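PDB 6JKK: mitotic checkpoint control protein kinase BUB1 from Drosophila melanogaster, which probably phosphorylates the kinetochore motor CENP-E, helping spindle microtubules pass from lateral to end-on capture; this chain is the kinase domain of BubR1. Local coordinates for residues 251-256 / 296-301; 258-263 / 284-289; 280-285 / 290-295. All blocks are in the same frame, centred on the assembly; numbering follows the deposited sequence.

In the fold
Going from the N terminus, helix 246-261 supplies 251-256, and its last turn runs out into the loop within 258-263. The chain next passes through strands 267-269 and 276-278, runs along 280-285 and 284-289, and enters helix 288-299, which carries 290-295 and ends within 296-301. Interaction 1 closes the longest loop, with 39 residues between its segments; interaction 2 closes one of 20 and interaction 3 one of four. Both are nested inside interaction 1, while interactions 2 and 3 overlap along the chain without nesting, sharing Arg284 and Tyr285; their centres lie about 6 Å apart. Together the three tie the two helices and their connection into the C-terminal kinase lobe.

Interaction 1 (251-256 / 296-301); sequences GLVSVM and RTLLNI
Val253 of helix 246-261 pushes its CG2 against Leu298 of helix 288-299, and this is the tight part of the contact: CG2 lies 3.5 Å from Leu298 CB, closer than carbon atoms usually pack. The same methyl is 3.8 Å from Leu298 CD1, so it presses on the leucine at both its root and one branch, the two side chains lying alongside and pointing opposite ways. The Val253 rotamer places CG1 anti to the backbone N (chi1 176°) and turns CG2 to the leucine, while CG1 packs on Phe295, one turn earlier in the partner helix. Met256, extended beyond CG, crosses Leu298 at about a right angle and brings its CE to 4.0 Å from Leu298 CD1. The valine methyl meets Leu299 more loosely, with Leu299 CG 4.2 Å from Val253 CG2. Farther out, Arg296, Thr297 and Asn300 are partly exposed and take no part in the apolar seam. Here the helix ends: Asn300 ND2 donates to Arg296 O over 3.0 Å, in the carbonyl plane on a lone pair, and that oxygen also accepts from Asn300 N. By sequence and topology the paired helices correspond to alphaF and alphaH of the protein kinase fold, whose packing forms part of the core of the C-terminal lobe.

Interaction 2 (258-263 / 284-289); sequences VLLFGR and RYFQRT
Leu260 and Phe286 overlap side by side, reaching toward each other from facing backbones: the leucine from the last turn of helix 246-261, the phenylalanine from the loop before helix 288-299. Phe286 CG stands anti to its carbonyl carbon (chi1 -86°), which carries the ring toward Leu260. Leu260 CD2 meets the ring obliquely, 3.6 Å from Phe286 CE1 and 4.1 Å from Phe286 CD1. Phe261 comes to the same corner: its CE1 is 4.3 Å from Phe286 CE1. The two ring planes are within about 10° of parallel, but stepped so far apart laterally that they do not overlap and touch only at those corners. One face of the Phe261 ring is instead occupied by Leu260 CB, 3.9 Å above its plane. The contact joins the C-terminal end of the helix corresponding to alphaF of the protein kinase fold to the loop leading into the one corresponding to alphaH. Gly262 leaves the first helix with positive phi (74°). Gln287 occupies the N-cap position of helix 288-299 and centres an inverse gamma turn, closed by a weak bond from Arg288 N to Phe286 O. Glu156 of helix 156-175 accepts from Gln287 N and packs on Phe286.

Interaction 3 (280-285 / 290-295); sequences TNVPRY and MWENIF
The chi1 of Val282, -173°, sets CG1 anti to the backbone N and CG2 anti to the carbonyl carbon, a fork whose two methyls reach different residues of helix 288-299. Trp291 and Phe295, four residues apart on that helix, both hold CG anti to the carbonyl carbon, which brings Trp291 CB and CD1, and the CE2 of Phe295, to the valine. CG1 of Val282 lies 4.1 Å from Trp291 CB and 4.2 Å from Trp291 CD1, the valine standing roughly perpendicular to the tryptophan side chain. CG2 of Val282 is 4.1 Å from Phe295 CE2, approaching that ring obliquely. These separations indicate ordinary van der Waals packing without strain. Glu292 adds its aliphatic part at the more exposed side, with CG 4.2 Å from Val282 CG2. Within the helix, Trp291 O accepts the backbone bond from Phe295 N and lies 3.2 Å above one face of the Phe295 ring, toward its rim. The indole NE1 is hydrogen-bonded to Glu156 OE2, tying Trp291 to helix 156-175 as well. Val282 thus packs onto Trp291 and Phe295, one turn apart, and holds the loop after strand 276-278 against the helix that corresponds to alphaH in the C-terminal lobe of the protein kinase fold.

Interaction 1 (251-256 / 296-301)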
loop_
_atom_site.group_PDB
_atom_site.type_symbol
_atom_site.label_atom_id
_atom_site.label_comp_id
_atom_site.label_asym_id
_atom_site.label_seq_id
_atom_site.Cartn_x
_atom_site.Cartn_y
_atom_site.Cartn_z
ATOM N N GLY A 251 1.275 -3.736 9.271
ATOM C CA GLY A 251 0.237 -3.209 8.397
ATOM C C GLY A 251 -0.414 -4.287 7.553
ATOM O O GLY A 251 -1.643 -4.295 7.359
ATOM N N LEU A 252 0.419 -5.205 7.061
ATOM C CA LEU A 252 -0.036 -6.351 6.278
ATOM C C LEU A 252 -1.075 -7.174 7.033
ATOM O O LEU A 252 -2.129 -7.510 6.487
ATOM C CB LEU A 252 1.149 -7.252 5.925
ATOM C CG LEU A 252 1.530 -7.434 4.458
ATOM C CD1 LEU A 252 2.572 -8.535 4.318
ATOM C CD2 LEU A 252 0.310 -7.738 3.603
ATOM N N VAL A 253 -0.768 -7.517 8.281
ATOM C CA VAL A 253 -1.707 -8.269 9.112
ATOM C C VAL A 253 -3.008 -7.504 9.288
ATOM O O VAL A 253 -4.096 -8.083 9.201
ATOM C CB VAL A 253 -1.112 -8.608 10.494
ATOM C CG1 VAL A 253 -2.145 -9.292 11.373
ATOM C CG2 VAL A 253 0.086 -9.507 10.336
ATOM N N SER A 254 -2.897 -6.199 9.527
ATOM C CA SER A 254 -4.079 -5.377 9.744
ATOM C C SER A 254 -5.001 -5.460 8.526
ATOM O O SER A 254 -6.223 -5.505 8.671
ATOM C CB SER A 254 -3.692 -3.925 10.043
ATOM O OG SER A 254 -3.574 -3.174 8.846
ATOM N N VAL A 255 -4.416 -5.511 7.328
ATOM C CA VAL A 255 -5.214 -5.623 6.105
ATOM C C VAL A 255 -5.860 -7.009 5.987
ATOM O O VAL A 255 -7.039 -7.128 5.642
ATOM C CB VAL A 255 -4.381 -5.342 4.840
ATOM C CG1 VAL A 255 -5.251 -5.488 3.599
ATOM C CG2 VAL A 255 -3.796 -3.943 4.889
ATOM N N MET A 256 -5.085 -8.053 6.263
ATOM C CA MET A 256 -5.622 -9.412 6.240
ATOM C C MET A 256 -6.778 -9.524 7.228
ATOM O O MET A 256 -7.782 -10.175 6.945
ATOM C CB MET A 256 -4.543 -10.440 6.592
ATOM C CG MET A 256 -3.350 -10.471 5.649
ATOM S SD MET A 256 -2.194 -11.726 6.233
ATOM C CE MET A 256 -0.862 -11.517 5.038
ATOM N N ARG A 296 0.988 -14.688 13.754
ATOM C CA ARG A 296 2.027 -14.754 14.780
ATOM C C ARG A 296 3.405 -14.423 14.214
ATOM O O ARG A 296 4.192 -13.708 14.840
ATOM C CB ARG A 296 2.051 -16.128 15.450
ATOM C CG ARG A 296 2.956 -16.194 16.673
ATOM C CD ARG A 296 2.969 -17.579 17.316
ATOM N NE ARG A 296 1.878 -18.437 16.864
ATOM C CZ ARG A 296 2.007 -19.385 15.936
ATOM N NH1 ARG A 296 3.181 -19.595 15.355
ATOM N NH2 ARG A 296 0.963 -20.119 15.586
ATOM N N THR A 297 3.684 -14.942 13.023
ATOM C CA THR A 297 4.980 -14.753 12.382
ATOM C C THR A 297 5.196 -13.297 11.986
ATOM O O THR A 297 6.298 -12.752 12.128
ATOM C CB THR A 297 5.097 -15.643 11.140
ATOM O OG1 THR A 297 4.980 -17.015 11.532
ATOM C CG2 THR A 297 6.428 -15.438 10.446
ATOM N N LEU A 298 4.141 -12.665 11.484
ATOM C CA LEU A 298 4.257 -11.294 11.000
ATOM C C LEU A 298 4.205 -10.266 12.131
ATOM O O LEU A 298 4.726 -9.161 11.985
ATOM C CB LEU A 298 3.179 -10.998 9.956
ATOM C CG LEU A 298 3.289 -11.682 8.590
ATOM C CD1 LEU A 298 2.008 -11.502 7.780
ATOM C CD2 LEU A 298 4.474 -11.138 7.818
ATOM N N LEU A 299 3.581 -10.629 13.251
ATOM C CA LEU A 299 3.455 -9.710 14.384
ATOM C C LEU A 299 4.596 -9.824 15.390
ATOM O O LEU A 299 4.895 -8.870 16.115
ATOM C CB LEU A 299 2.132 -9.937 15.118
ATOM C CG LEU A 299 0.854 -9.456 14.439
ATOM C CD1 LEU A 299 -0.362 -9.830 15.262
ATOM C CD2 LEU A 299 0.917 -7.958 14.244
ATOM N N ASN A 300 5.220 -10.993 15.455
ATOM C CA ASN A 300 6.205 -11.244 16.494
ATOM C C ASN A 300 7.569 -11.546 15.907
ATOM O O ASN A 300 7.898 -12.704 15.638
ATOM C CB ASN A 300 5.735 -12.381 17.397
ATOM C CG ASN A 300 4.412 -12.071 18.078
ATOM O OD1 ASN A 300 4.385 -11.546 19.191
ATOM N ND2 ASN A 300 3.311 -12.395 17.411
ATOM N N ILE A 301 8.355 -10.490 15.717
ATOM C CA ILE A 301 9.670 -10.584 15.089
ATOM C C ILE A 301 10.755 -10.225 16.101
ATOM O O ILE A 301 10.628 -9.241 16.837
ATOM C CB ILE A 301 9.736 -9.671 13.843
ATOM C CG1 ILE A 301 8.659 -10.100 12.845
ATOM C CG2 ILE A 301 11.108 -9.722 13.195
ATOM C CD1 ILE A 301 8.252 -9.026 11.852
#

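Interaction 2 (258-263 / 284-289)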
loop_
_atom_site.group_PDB
_atom_site.type_symbol
_atom_site.label_atom_id
_atom_site.label_comp_id
_atom_site.label_asym_id
_atom_site.label_seq_id
_atom_site.Cartn_x
_atom_site.Cartn_y
_atom_site.Cartn_z
ATOM N N VAL A 258 -8.881 -7.123 8.279
ATOM C CA VAL A 258 -10.077 -6.432 7.788
ATOM C C VAL A 258 -10.797 -7.280 6.741
ATOM O O VAL A 258 -12.030 -7.350 6.724
ATOM C CB VAL A 258 -9.732 -5.040 7.204
ATOM C CG1 VAL A 258 -10.970 -4.371 6.637
ATOM C CG2 VAL A 258 -9.138 -4.161 8.276
ATOM N N LEU A 259 -10.020 -7.934 5.875
ATOM C CA LEU A 259 -10.579 -8.763 4.816
ATOM C C LEU A 259 -11.291 -9.978 5.402
ATOM O O LEU A 259 -12.413 -10.304 5.009
ATOM C CB LEU A 259 -9.473 -9.216 3.853
ATOM C CG LEU A 259 -8.707 -8.119 3.108
ATOM C CD1 LEU A 259 -7.671 -8.719 2.169
ATOM C CD2 LEU A 259 -9.667 -7.252 2.335
ATOM N N LEU A 260 -10.629 -10.647 6.342
ATOM C CA LEU A 260 -11.170 -11.860 6.961
ATOM C C LEU A 260 -12.410 -11.606 7.820
ATOM O O LEU A 260 -13.367 -12.393 7.801
ATOM C CB LEU A 260 -10.100 -12.530 7.830
ATOM C CG LEU A 260 -9.107 -13.516 7.219
ATOM C CD1 LEU A 260 -8.126 -14.009 8.267
ATOM C CD2 LEU A 260 -9.841 -14.693 6.593
ATOM N N PHE A 261 -12.385 -10.516 8.582
ATOM C CA PHE A 261 -13.348 -10.336 9.659
ATOM C C PHE A 261 -14.303 -9.156 9.474
ATOM O O PHE A 261 -15.304 -9.047 10.184
ATOM C CB PHE A 261 -12.618 -10.245 11.011
ATOM C CG PHE A 261 -11.789 -11.464 11.336
ATOM C CD1 PHE A 261 -12.381 -12.723 11.401
ATOM C CD2 PHE A 261 -10.428 -11.348 11.585
ATOM C CE1 PHE A 261 -11.625 -13.850 11.699
ATOM C CE2 PHE A 261 -9.662 -12.465 11.884
ATOM C CZ PHE A 261 -10.259 -13.720 11.939
ATOM N N GLY A 262 -14.004 -8.275 8.525
ATOM C CA GLY A 262 -14.846 -7.108 8.304
ATOM C C GLY A 262 -14.671 -6.051 9.379
ATOM O O GLY A 262 -15.402 -5.055 9.415
ATOM N N ARG A 263 -13.698 -6.267 10.258
ATOM C CA ARG A 263 -13.448 -5.350 11.363
ATOM C C ARG A 263 -11.977 -4.989 11.425
ATOM O O ARG A 263 -11.130 -5.747 10.961
ATOM C CB ARG A 263 -13.860 -5.981 12.693
ATOM C CG ARG A 263 -15.354 -6.130 12.903
ATOM C CD ARG A 263 -15.624 -6.714 14.279
ATOM N NE ARG A 263 -15.100 -8.072 14.388
ATOM C CZ ARG A 263 -15.847 -9.170 14.320
ATOM N NH1 ARG A 263 -17.162 -9.075 14.159
ATOM N NH2 ARG A 263 -15.281 -10.365 14.423
ATOM N N ARG A 284 -12.497 -21.930 14.347
ATOM C CA ARG A 284 -11.876 -23.258 14.225
ATOM C C ARG A 284 -12.060 -23.825 12.819
ATOM O O ARG A 284 -11.204 -24.557 12.316
ATOM C CB ARG A 284 -12.486 -24.238 15.238
ATOM C CG ARG A 284 -11.553 -25.345 15.812
ATOM C CD ARG A 284 -10.449 -25.889 14.879
ATOM N NE ARG A 284 -10.953 -26.496 13.646
ATOM C CZ ARG A 284 -10.302 -27.417 12.937
ATOM N NH1 ARG A 284 -9.120 -27.858 13.344
ATOM N NH2 ARG A 284 -10.838 -27.903 11.824
ATOM N N TYR A 285 -13.177 -23.492 12.185
ATOM C CA TYR A 285 -13.460 -24.043 10.867
ATOM C C TYR A 285 -12.697 -23.342 9.741
ATOM O O TYR A 285 -12.625 -23.859 8.620
ATOM C CB TYR A 285 -14.960 -24.075 10.594
ATOM C CG TYR A 285 -15.690 -22.793 10.885
ATOM C CD1 TYR A 285 -16.292 -22.582 12.120
ATOM C CD2 TYR A 285 -15.802 -21.808 9.921
ATOM C CE1 TYR A 285 -16.971 -21.418 12.386
ATOM C CE2 TYR A 285 -16.477 -20.641 10.175
ATOM C CZ TYR A 285 -17.061 -20.453 11.410
ATOM O OH TYR A 285 -17.734 -19.286 11.668
ATOM N N PHE A 286 -12.116 -22.180 10.040
ATOM C CA PHE A 286 -11.161 -21.571 9.120
ATOM C C PHE A 286 -9.916 -22.435 9.105
ATOM O O PHE A 286 -9.806 -23.395 9.869
ATOM C CB PHE A 286 -10.754 -20.159 9.564
ATOM C CG PHE A 286 -11.676 -19.072 9.090
ATOM C CD1 PHE A 286 -11.218 -17.762 8.978
ATOM C CD2 PHE A 286 -13.003 -19.348 8.789
ATOM C CE1 PHE A 286 -12.069 -16.743 8.556
ATOM C CE2 PHE A 286 -13.861 -18.343 8.367
ATOM C CZ PHE A 286 -13.396 -17.037 8.251
ATOM N N GLN A 287 -8.966 -22.095 8.245
ATOM C CA GLN A 287 -7.672 -22.749 8.299
ATOM C C GLN A 287 -6.910 -22.110 9.458
ATOM O O GLN A 287 -5.959 -21.352 9.267
ATOM C CB GLN A 287 -6.949 -22.636 6.956
ATOM C CG GLN A 287 -7.719 -23.331 5.822
ATOM C CD GLN A 287 -7.964 -24.805 6.109
ATOM O OE1 GLN A 287 -7.025 -25.550 6.375
ATOM N NE2 GLN A 287 -9.229 -25.229 6.073
ATOM N N ARG A 288 -7.364 -22.448 10.665
ATOM C CA ARG A 288 -6.977 -21.788 11.913
ATOM C C ARG A 288 -5.477 -21.782 12.152
ATOM O O ARG A 288 -4.879 -20.727 12.363
ATOM C CB ARG A 288 -7.669 -22.483 13.090
ATOM C CG ARG A 288 -8.498 -21.569 13.957
ATOM C CD ARG A 288 -7.997 -21.566 15.394
ATOM N NE ARG A 288 -7.816 -22.915 15.928
ATOM C CZ ARG A 288 -8.687 -23.534 16.717
ATOM N NH1 ARG A 288 -9.813 -22.928 17.077
ATOM N NH2 ARG A 288 -8.434 -24.759 17.156
ATOM N N THR A 289 -4.883 -22.970 12.134
ATOM C CA THR A 289 -3.445 -23.123 12.334
ATOM C C THR A 289 -2.661 -22.273 11.336
ATOM O O THR A 289 -1.672 -21.632 11.696
ATOM C CB THR A 289 -3.022 -24.606 12.236
ATOM O OG1 THR A 289 -3.742 -25.368 13.212
ATOM C CG2 THR A 289 -1.531 -24.760 12.493
#

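Interaction 3 (280-285 / 290-295)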
loop_
_atom_site.group_PDB
_atom_site.type_symbol
_atom_site.label_atom_id
_atom_site.label_comp_id
_atom_site.label_asym_id
_atom_site.label_seq_id
_atom_site.Cartn_x
_atom_site.Cartn_y
_atom_site.Cartn_z
ATOM N N THR A 280 -9.305 -10.858 17.993
ATOM C CA THR A 280 -10.271 -11.734 17.339
ATOM C C THR A 280 -9.758 -13.169 17.208
ATOM O O THR A 280 -8.668 -13.403 16.685
ATOM C CB THR A 280 -10.610 -11.202 15.925
ATOM O OG1 THR A 280 -11.189 -9.896 16.029
ATOM C CG2 THR A 280 -11.586 -12.125 15.223
ATOM N N ASN A 281 -10.549 -14.126 17.686
ATOM C CA ASN A 281 -10.241 -15.537 17.485
ATOM C C ASN A 281 -10.581 -15.977 16.063
ATOM O O ASN A 281 -11.710 -15.794 15.607
ATOM C CB ASN A 281 -11.017 -16.401 18.483
ATOM C CG ASN A 281 -10.654 -16.106 19.928
ATOM O OD1 ASN A 281 -9.478 -16.004 20.276
ATOM N ND2 ASN A 281 -11.667 -15.968 20.776
ATOM N N VAL A 282 -9.602 -16.542 15.363
ATOM C CA VAL A 282 -9.853 -17.181 14.077
ATOM C C VAL A 282 -10.781 -18.367 14.329
ATOM O O VAL A 282 -10.509 -19.181 15.210
ATOM C CB VAL A 282 -8.549 -17.694 13.443
ATOM C CG1 VAL A 282 -8.803 -18.193 12.031
ATOM C CG2 VAL A 282 -7.485 -16.593 13.440
ATOM N N PRO A 283 -11.898 -18.452 13.584
ATOM C CA PRO A 283 -12.844 -19.566 13.762
ATOM C C PRO A 283 -12.171 -20.923 13.534
ATOM O O PRO A 283 -11.358 -21.031 12.620
ATOM C CB PRO A 283 -13.896 -19.304 12.678
ATOM C CG PRO A 283 -13.825 -17.822 12.427
ATOM C CD PRO A 283 -12.377 -17.462 12.600
ATOM N N ARG A 284 -12.497 -21.930 14.347
ATOM C CA ARG A 284 -11.876 -23.258 14.225
ATOM C C ARG A 284 -12.060 -23.825 12.819
ATOM O O ARG A 284 -11.204 -24.557 12.316
ATOM C CB ARG A 284 -12.486 -24.238 15.238
ATOM C CG ARG A 284 -11.553 -25.345 15.812
ATOM C CD ARG A 284 -10.449 -25.889 14.879
ATOM N NE ARG A 284 -10.953 -26.496 13.646
ATOM C CZ ARG A 284 -10.302 -27.417 12.937
ATOM N NH1 ARG A 284 -9.120 -27.858 13.344
ATOM N NH2 ARG A 284 -10.838 -27.903 11.824
ATOM N N TYR A 285 -13.177 -23.492 12.185
ATOM C CA TYR A 285 -13.460 -24.043 10.867
ATOM C C TYR A 285 -12.697 -23.342 9.741
ATOM O O TYR A 285 -12.625 -23.859 8.620
ATOM C CB TYR A 285 -14.960 -24.075 10.594
ATOM C CG TYR A 285 -15.690 -22.793 10.885
ATOM C CD1 TYR A 285 -16.292 -22.582 12.120
ATOM C CD2 TYR A 285 -15.802 -21.808 9.921
ATOM C CE1 TYR A 285 -16.971 -21.418 12.386
ATOM C CE2 TYR A 285 -16.477 -20.641 10.175
ATOM C CZ TYR A 285 -17.061 -20.453 11.410
ATOM O OH TYR A 285 -17.734 -19.286 11.668
ATOM N N MET A 290 -3.115 -22.245 10.086
ATOM C CA MET A 290 -2.431 -21.469 9.059
ATOM C C MET A 290 -2.495 -19.971 9.339
ATOM O O MET A 290 -1.465 -19.285 9.329
ATOM C CB MET A 290 -3.006 -21.756 7.672
ATOM C CG MET A 290 -2.377 -20.898 6.584
ATOM S SD MET A 290 -3.337 -20.885 5.060
ATOM C CE MET A 290 -4.695 -19.815 5.540
ATOM N N TRP A 291 -3.703 -19.460 9.574
ATOM C CA TRP A 291 -3.876 -18.035 9.840
ATOM C C TRP A 291 -3.136 -17.633 11.109
ATOM O O TRP A 291 -2.502 -16.576 11.155
ATOM C CB TRP A 291 -5.358 -17.660 9.958
ATOM C CG TRP A 291 -6.076 -17.618 8.636
ATOM C CD1 TRP A 291 -7.103 -18.426 8.233
ATOM C CD2 TRP A 291 -5.806 -16.732 7.542
ATOM N NE1 TRP A 291 -7.489 -18.095 6.953
ATOM C CE2 TRP A 291 -6.711 -17.055 6.509
ATOM C CE3 TRP A 291 -4.891 -15.696 7.333
ATOM C CZ2 TRP A 291 -6.724 -16.378 5.288
ATOM C CZ3 TRP A 291 -4.907 -15.022 6.121
ATOM C CH2 TRP A 291 -5.817 -15.367 5.114
ATOM N N GLU A 292 -3.215 -18.475 12.135
ATOM C CA GLU A 292 -2.496 -18.192 13.376
ATOM C C GLU A 292 -0.977 -18.159 13.152
ATOM O O GLU A 292 -0.292 -17.294 13.705
ATOM C CB GLU A 292 -2.907 -19.158 14.492
ATOM C CG GLU A 292 -4.334 -18.906 14.995
ATOM C CD GLU A 292 -4.747 -19.816 16.138
ATOM O OE1 GLU A 292 -4.060 -20.831 16.374
ATOM O OE2 GLU A 292 -5.769 -19.515 16.792
ATOM N N ASN A 293 -0.462 -19.074 12.328
ATOM C CA ASN A 293 0.941 -19.034 11.908
ATOM C C ASN A 293 1.291 -17.700 11.257
ATOM O O ASN A 293 2.266 -17.044 11.629
ATOM C CB ASN A 293 1.258 -20.165 10.914
ATOM C CG ASN A 293 1.554 -21.497 11.592
ATOM O OD1 ASN A 293 1.692 -21.581 12.815
ATOM N ND2 ASN A 293 1.673 -22.550 10.786
ATOM N N ILE A 294 0.498 -17.316 10.260
ATOM C CA ILE A 294 0.734 -16.086 9.516
ATOM C C ILE A 294 0.716 -14.853 10.421
ATOM O O ILE A 294 1.639 -14.038 10.380
ATOM C CB ILE A 294 -0.294 -15.920 8.373
ATOM C CG1 ILE A 294 -0.149 -17.057 7.358
ATOM C CG2 ILE A 294 -0.119 -14.563 7.684
ATOM C CD1 ILE A 294 -1.320 -17.163 6.388
ATOM N N PHE A 295 -0.323 -14.728 11.241
ATOM C CA PHE A 295 -0.456 -13.580 12.133
ATOM C C PHE A 295 0.686 -13.542 13.150
ATOM O O PHE A 295 1.294 -12.491 13.372
ATOM C CB PHE A 295 -1.808 -13.608 12.860
ATOM C CG PHE A 295 -3.005 -13.461 11.949
ATOM C CD1 PHE A 295 -2.853 -13.114 10.612
ATOM C CD2 PHE A 295 -4.289 -13.669 12.448
ATOM C CE1 PHE A 295 -3.959 -12.979 9.781
ATOM C CE2 PHE A 295 -5.399 -13.540 11.628
ATOM C CZ PHE A 295 -5.234 -13.193 10.293
#